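Long-range contacts in uncharacterized protein (Mycobacterium smegmatis, PDB 4TMD), which is of unknown function but carries a DUF5642 domain of the Mog1p/PsbP clan and is probably an exported lipoprotein: residues P121-A126 with Y151-D156; Y158-T163 with E184-A189. All blocks are in the same frame, centred on the assembly; numbering follows the deposited sequence.

Contact 1. Residues P121-A126 with Y151-D156; sequences PQIDDA and YVASFD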
# COMPACT_ATOMS: atom_id res chain seq x y z
N PRO A 121 7.56 5.08 -8.40
CA PRO A 121 7.70 5.53 -9.79
C PRO A 121 7.10 6.91 -10.07
O PRO A 121 6.13 7.33 -9.43
CB PRO A 121 6.93 4.47 -10.58
CG PRO A 121 5.90 3.96 -9.59
CD PRO A 121 6.63 3.93 -8.28
N GLN A 122 7.69 7.59 -11.05
CA GLN A 122 7.10 8.82 -11.56
C GLN A 122 5.84 8.45 -12.31
O GLN A 122 5.88 7.60 -13.19
CB GLN A 122 8.06 9.56 -12.50
CG GLN A 122 7.53 10.92 -12.99
CD GLN A 122 8.53 11.62 -13.89
OE1 GLN A 122 9.54 12.17 -13.43
NE2 GLN A 122 8.27 11.59 -15.20
N ILE A 123 4.73 9.08 -11.96
CA ILE A 123 3.49 8.89 -12.70
C ILE A 123 2.91 10.25 -13.06
O ILE A 123 2.71 11.09 -12.20
CB ILE A 123 2.45 8.08 -11.89
CG1 ILE A 123 2.94 6.66 -11.64
CG2 ILE A 123 1.10 8.06 -12.65
CD1 ILE A 123 1.96 5.80 -10.85
N ASP A 124 2.64 10.45 -14.35
CA ASP A 124 2.14 11.74 -14.84
C ASP A 124 0.91 12.22 -14.09
O ASP A 124 -0.08 11.48 -13.94
CB ASP A 124 1.84 11.66 -16.33
CG ASP A 124 3.09 11.52 -17.17
OD1 ASP A 124 4.18 11.94 -16.71
OD2 ASP A 124 3.00 10.98 -18.30
N ASP A 125 0.99 13.46 -13.61
CA ASP A 125 -0.11 14.12 -12.92
C ASP A 125 -0.58 13.33 -11.71
O ASP A 125 -1.78 13.27 -11.42
CB ASP A 125 -1.27 14.34 -13.89
CG ASP A 125 -0.88 15.21 -15.05
OD1 ASP A 125 -0.30 16.30 -14.81
OD2 ASP A 125 -1.14 14.80 -16.21
N ALA A 126 0.36 12.70 -11.02
CA ALA A 126 0.06 11.99 -9.80
C ALA A 126 1.21 12.20 -8.84
O ALA A 126 2.33 12.48 -9.27
CB ALA A 126 -0.16 10.48 -10.07
N TYR A 151 3.03 1.16 -2.04
CA TYR A 151 3.22 2.22 -3.02
C TYR A 151 1.87 2.86 -3.21
O TYR A 151 0.87 2.19 -3.43
CB TYR A 151 3.78 1.70 -4.34
CG TYR A 151 5.12 1.03 -4.14
CD1 TYR A 151 6.29 1.76 -4.22
CD2 TYR A 151 5.20 -0.33 -3.82
CE1 TYR A 151 7.52 1.16 -4.00
CE2 TYR A 151 6.44 -0.94 -3.61
CZ TYR A 151 7.59 -0.20 -3.70
OH TYR A 151 8.81 -0.79 -3.49
N VAL A 152 1.86 4.18 -3.10
CA VAL A 152 0.63 4.95 -3.14
C VAL A 152 0.69 5.95 -4.29
O VAL A 152 1.68 6.67 -4.41
CB VAL A 152 0.44 5.71 -1.82
CG1 VAL A 152 -0.75 6.70 -1.92
CG2 VAL A 152 0.25 4.75 -0.68
N ALA A 153 -0.36 6.00 -5.10
CA ALA A 153 -0.47 7.06 -6.11
C ALA A 153 -1.74 7.85 -5.88
O ALA A 153 -2.81 7.28 -5.76
CB ALA A 153 -0.46 6.47 -7.52
N SER A 154 -1.59 9.17 -5.84
CA SER A 154 -2.70 10.08 -5.58
C SER A 154 -2.93 11.01 -6.78
O SER A 154 -2.00 11.66 -7.23
CB SER A 154 -2.40 10.93 -4.34
OG SER A 154 -3.31 12.01 -4.24
N PHE A 155 -4.16 11.06 -7.28
CA PHE A 155 -4.52 12.03 -8.30
C PHE A 155 -5.99 12.35 -8.16
O PHE A 155 -6.82 11.46 -8.06
CB PHE A 155 -4.19 11.52 -9.72
CG PHE A 155 -4.79 10.19 -10.06
CD1 PHE A 155 -4.23 9.02 -9.59
CD2 PHE A 155 -5.93 10.12 -10.85
CE1 PHE A 155 -4.78 7.78 -9.90
CE2 PHE A 155 -6.49 8.89 -11.16
CZ PHE A 155 -5.91 7.72 -10.69
N ASP A 156 -6.30 13.64 -8.13
CA ASP A 156 -7.68 14.09 -7.94
C ASP A 156 -8.28 13.38 -6.73
O ASP A 156 -7.66 13.33 -5.66
CB ASP A 156 -8.51 13.82 -9.18
CG ASP A 156 -8.04 14.63 -10.37
OD1 ASP A 156 -7.51 15.74 -10.16
OD2 ASP A 156 -8.20 14.14 -11.51
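Ala126 and Phe155 meet side by side where the loop 121-126 packs against the end of strand 151-155. Their CB atoms are 4.2 Å apart, and Ala126 CB comes nearer still to Ser154 O, at 3.6 Å. CG of Phe155 stands between its own backbone N and carbonyl carbon (chi1 55°). This turns the ring away from the loop, so CB makes the closest side-chain approach. That CB also sits 3.4 Å from the carbonyl O of Asp125. The Asp125 carboxylate itself leads away from the strand.

Next to this pair the backbones touch. Ala126 CA is 3.3 Å from Ser154 O, a CA-H...O contact with an angle of 128° at the hydrogen. No conventional hydrogen bond joins the two segments. The Ser154 side chain starts on the far side of the strand, so the residue takes part through its carbonyl.

Further back along the strand, Ile123 points its long branch toward it. CG1 is anti to the carbonyl carbon (chi1 -65°) and the chain is then extended, which brings CD1 to 4.2 Å from Ala153 CB. Ile123 to Ala126 form a type II beta turn, closed by a weak bond from Ala126 N to Ile123 O. The turn brings its first and last residues both into contact with the strand.

Tyr2 meets the Phe155 ring edge-to-face. Arg194 makes a cation-pi contact with that ring, and its NH2 donates a hydrogen bond to Asp124 O. Strand 145-155 lies between strands 127-137 and 158-166, with helix 179-194 alongside, where Tyr151 touches Ala182.

Contact 2. Residues Y158-T163 with E184-A189; sequences YMVIVT and ELLSAA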
# COMPACT_ATOMS: atom_id res chain seq x y z
N TYR A 158 -8.79 10.22 -6.53
CA TYR A 158 -8.46 8.81 -6.66
C TYR A 158 -7.21 8.51 -5.89
O TYR A 158 -6.28 9.32 -5.80
CB TYR A 158 -8.27 8.40 -8.12
CG TYR A 158 -9.54 8.38 -8.93
CD1 TYR A 158 -10.30 7.22 -9.03
CD2 TYR A 158 -9.97 9.52 -9.61
CE1 TYR A 158 -11.46 7.19 -9.78
CE2 TYR A 158 -11.15 9.51 -10.36
CZ TYR A 158 -11.88 8.34 -10.43
OH TYR A 158 -13.04 8.31 -11.17
N MET A 159 -7.15 7.30 -5.37
CA MET A 159 -5.91 6.85 -4.76
C MET A 159 -5.73 5.40 -5.14
O MET A 159 -6.70 4.65 -5.09
CB MET A 159 -5.97 7.01 -3.25
CG MET A 159 -4.75 6.50 -2.53
SD MET A 159 -4.69 7.17 -0.85
CE MET A 159 -3.91 8.75 -1.15
N VAL A 160 -4.51 5.02 -5.53
CA VAL A 160 -4.23 3.64 -5.87
C VAL A 160 -3.13 3.16 -4.95
O VAL A 160 -2.13 3.85 -4.77
CB VAL A 160 -3.81 3.46 -7.34
CG1 VAL A 160 -3.34 2.03 -7.60
CG2 VAL A 160 -4.96 3.84 -8.28
N ILE A 161 -3.33 2.00 -4.33
CA ILE A 161 -2.36 1.48 -3.39
C ILE A 161 -1.93 0.07 -3.77
O ILE A 161 -2.77 -0.83 -3.87
CB ILE A 161 -2.91 1.45 -1.96
CG1 ILE A 161 -3.51 2.80 -1.58
CG2 ILE A 161 -1.81 1.05 -0.99
CD1 ILE A 161 -4.00 2.84 -0.16
N VAL A 162 -0.63 -0.11 -3.98
CA VAL A 162 -0.09 -1.45 -4.19
C VAL A 162 0.64 -1.85 -2.92
O VAL A 162 1.50 -1.11 -2.41
CB VAL A 162 0.85 -1.51 -5.43
CG1 VAL A 162 1.53 -2.90 -5.53
CG2 VAL A 162 0.05 -1.19 -6.70
N THR A 163 0.27 -3.00 -2.38
CA THR A 163 0.96 -3.56 -1.22
C THR A 163 1.60 -4.88 -1.63
O THR A 163 0.94 -5.74 -2.21
CB THR A 163 0.00 -3.79 -0.04
OG1 THR A 163 -0.64 -2.55 0.29
CG2 THR A 163 0.78 -4.29 1.17
N GLU A 184 5.78 -1.47 -10.95
CA GLU A 184 5.13 -1.54 -12.26
C GLU A 184 3.63 -1.75 -12.14
O GLU A 184 2.85 -1.19 -12.92
CB GLU A 184 5.76 -2.64 -13.12
CG GLU A 184 7.23 -2.34 -13.39
CD GLU A 184 7.97 -3.47 -14.06
OE1 GLU A 184 7.37 -4.54 -14.30
OE2 GLU A 184 9.18 -3.28 -14.35
N LEU A 185 3.21 -2.54 -11.16
CA LEU A 185 1.77 -2.67 -10.91
C LEU A 185 1.13 -1.32 -10.59
O LEU A 185 -0.02 -1.08 -10.97
CB LEU A 185 1.49 -3.65 -9.76
CG LEU A 185 1.62 -5.14 -10.10
CD1 LEU A 185 1.48 -5.95 -8.82
CD2 LEU A 185 0.54 -5.56 -11.10
N LEU A 186 1.84 -0.45 -9.87
CA LEU A 186 1.27 0.85 -9.53
C LEU A 186 1.04 1.70 -10.78
O LEU A 186 -0.02 2.27 -10.98
CB LEU A 186 2.16 1.60 -8.55
CG LEU A 186 1.64 3.00 -8.19
CD1 LEU A 186 0.43 2.90 -7.26
CD2 LEU A 186 2.76 3.85 -7.58
N SER A 187 2.06 1.77 -11.64
CA SER A 187 1.93 2.51 -12.87
C SER A 187 0.84 1.94 -13.76
O SER A 187 0.05 2.67 -14.37
CB SER A 187 3.26 2.52 -13.61
OG SER A 187 4.23 3.16 -12.82
N ALA A 188 0.79 0.61 -13.84
CA ALA A 188 -0.18 -0.03 -14.72
C ALA A 188 -1.60 0.18 -14.20
O ALA A 188 -2.52 0.40 -14.99
CB ALA A 188 0.14 -1.53 -14.86
N ALA A 189 -1.77 0.13 -12.88
CA ALA A 189 -3.09 0.28 -12.28
C ALA A 189 -3.63 1.69 -12.48
O ALA A 189 -4.82 1.88 -12.72
CB ALA A 189 -3.05 -0.05 -10.80
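Val160 is the first residue of strand 158-163 to meet helix 184-189. Its CG1, anti to the backbone N (chi1 172°), touches two helix residues one turn apart. It lies 3.8 Å from the Ala189 methyl and 3.9 Å from Leu186 CD1. The Val160 and Leu186 side chains run past each other in opposite directions. CG of Leu186 is anti to its backbone N (chi1 178°), which carries the end of the side chain nearer the strand. Leu186 CD1 also comes to rest 3.7 Å from Val160 O, on the strand backbone.

At Ile161 the side chain leaves from the other face of the sheet, as strand alternation requires. Val162 returns to the helix side. Here CG2 makes the contact, pressing on the helix backbone, 3.7 Å from Leu186 CA. The same methyl is 4.0 Å from Leu186 CB and 4.2 Å from Leu185 CB. The backbones come nearest here, with the CA atoms of Val162 and Leu186 6.0 Å apart. All five touching residues are buried. The side-chain contacts are all apolar, and no hydrogen bond crosses.

Strand and helix run nearly antiparallel: the axes of the two segments make 154° and come within 8.3 Å. This is helix-on-sheet packing within the antiparallel sheet fold. Strand 158-166 lies between strands 79-88 and 145-155. Helix 179-194 reaches across both neighbours: Leu185 touches Phe81 and Ala189 touches Val83 on one, and Leu186 touches Tyr151 on the other.

In the fold
From the N terminus, the chain first forms edge strands 22-30 and 46-48, then 67-76 and 79-88. It then runs through strand 111-118 into the loop 121-126. Contact 1 closes the excursion through strand 127-137 and the first part of strand 145-155. A tight turn follows, and contact 2 opens at strand 158-166 and closes when helix 179-194 folds back. The two contacts are in series, neither enclosing the other, with centres about 8 Å apart. Paired strands 145-155 and 158-166 join them, with probable hydrogen bonds from Tyr151 N to Val162 O and from Ala153 N to Val160 O. Ala153 also packs on Leu186, and Pro121 on Ser187. Loop and helix thus share one sheet face.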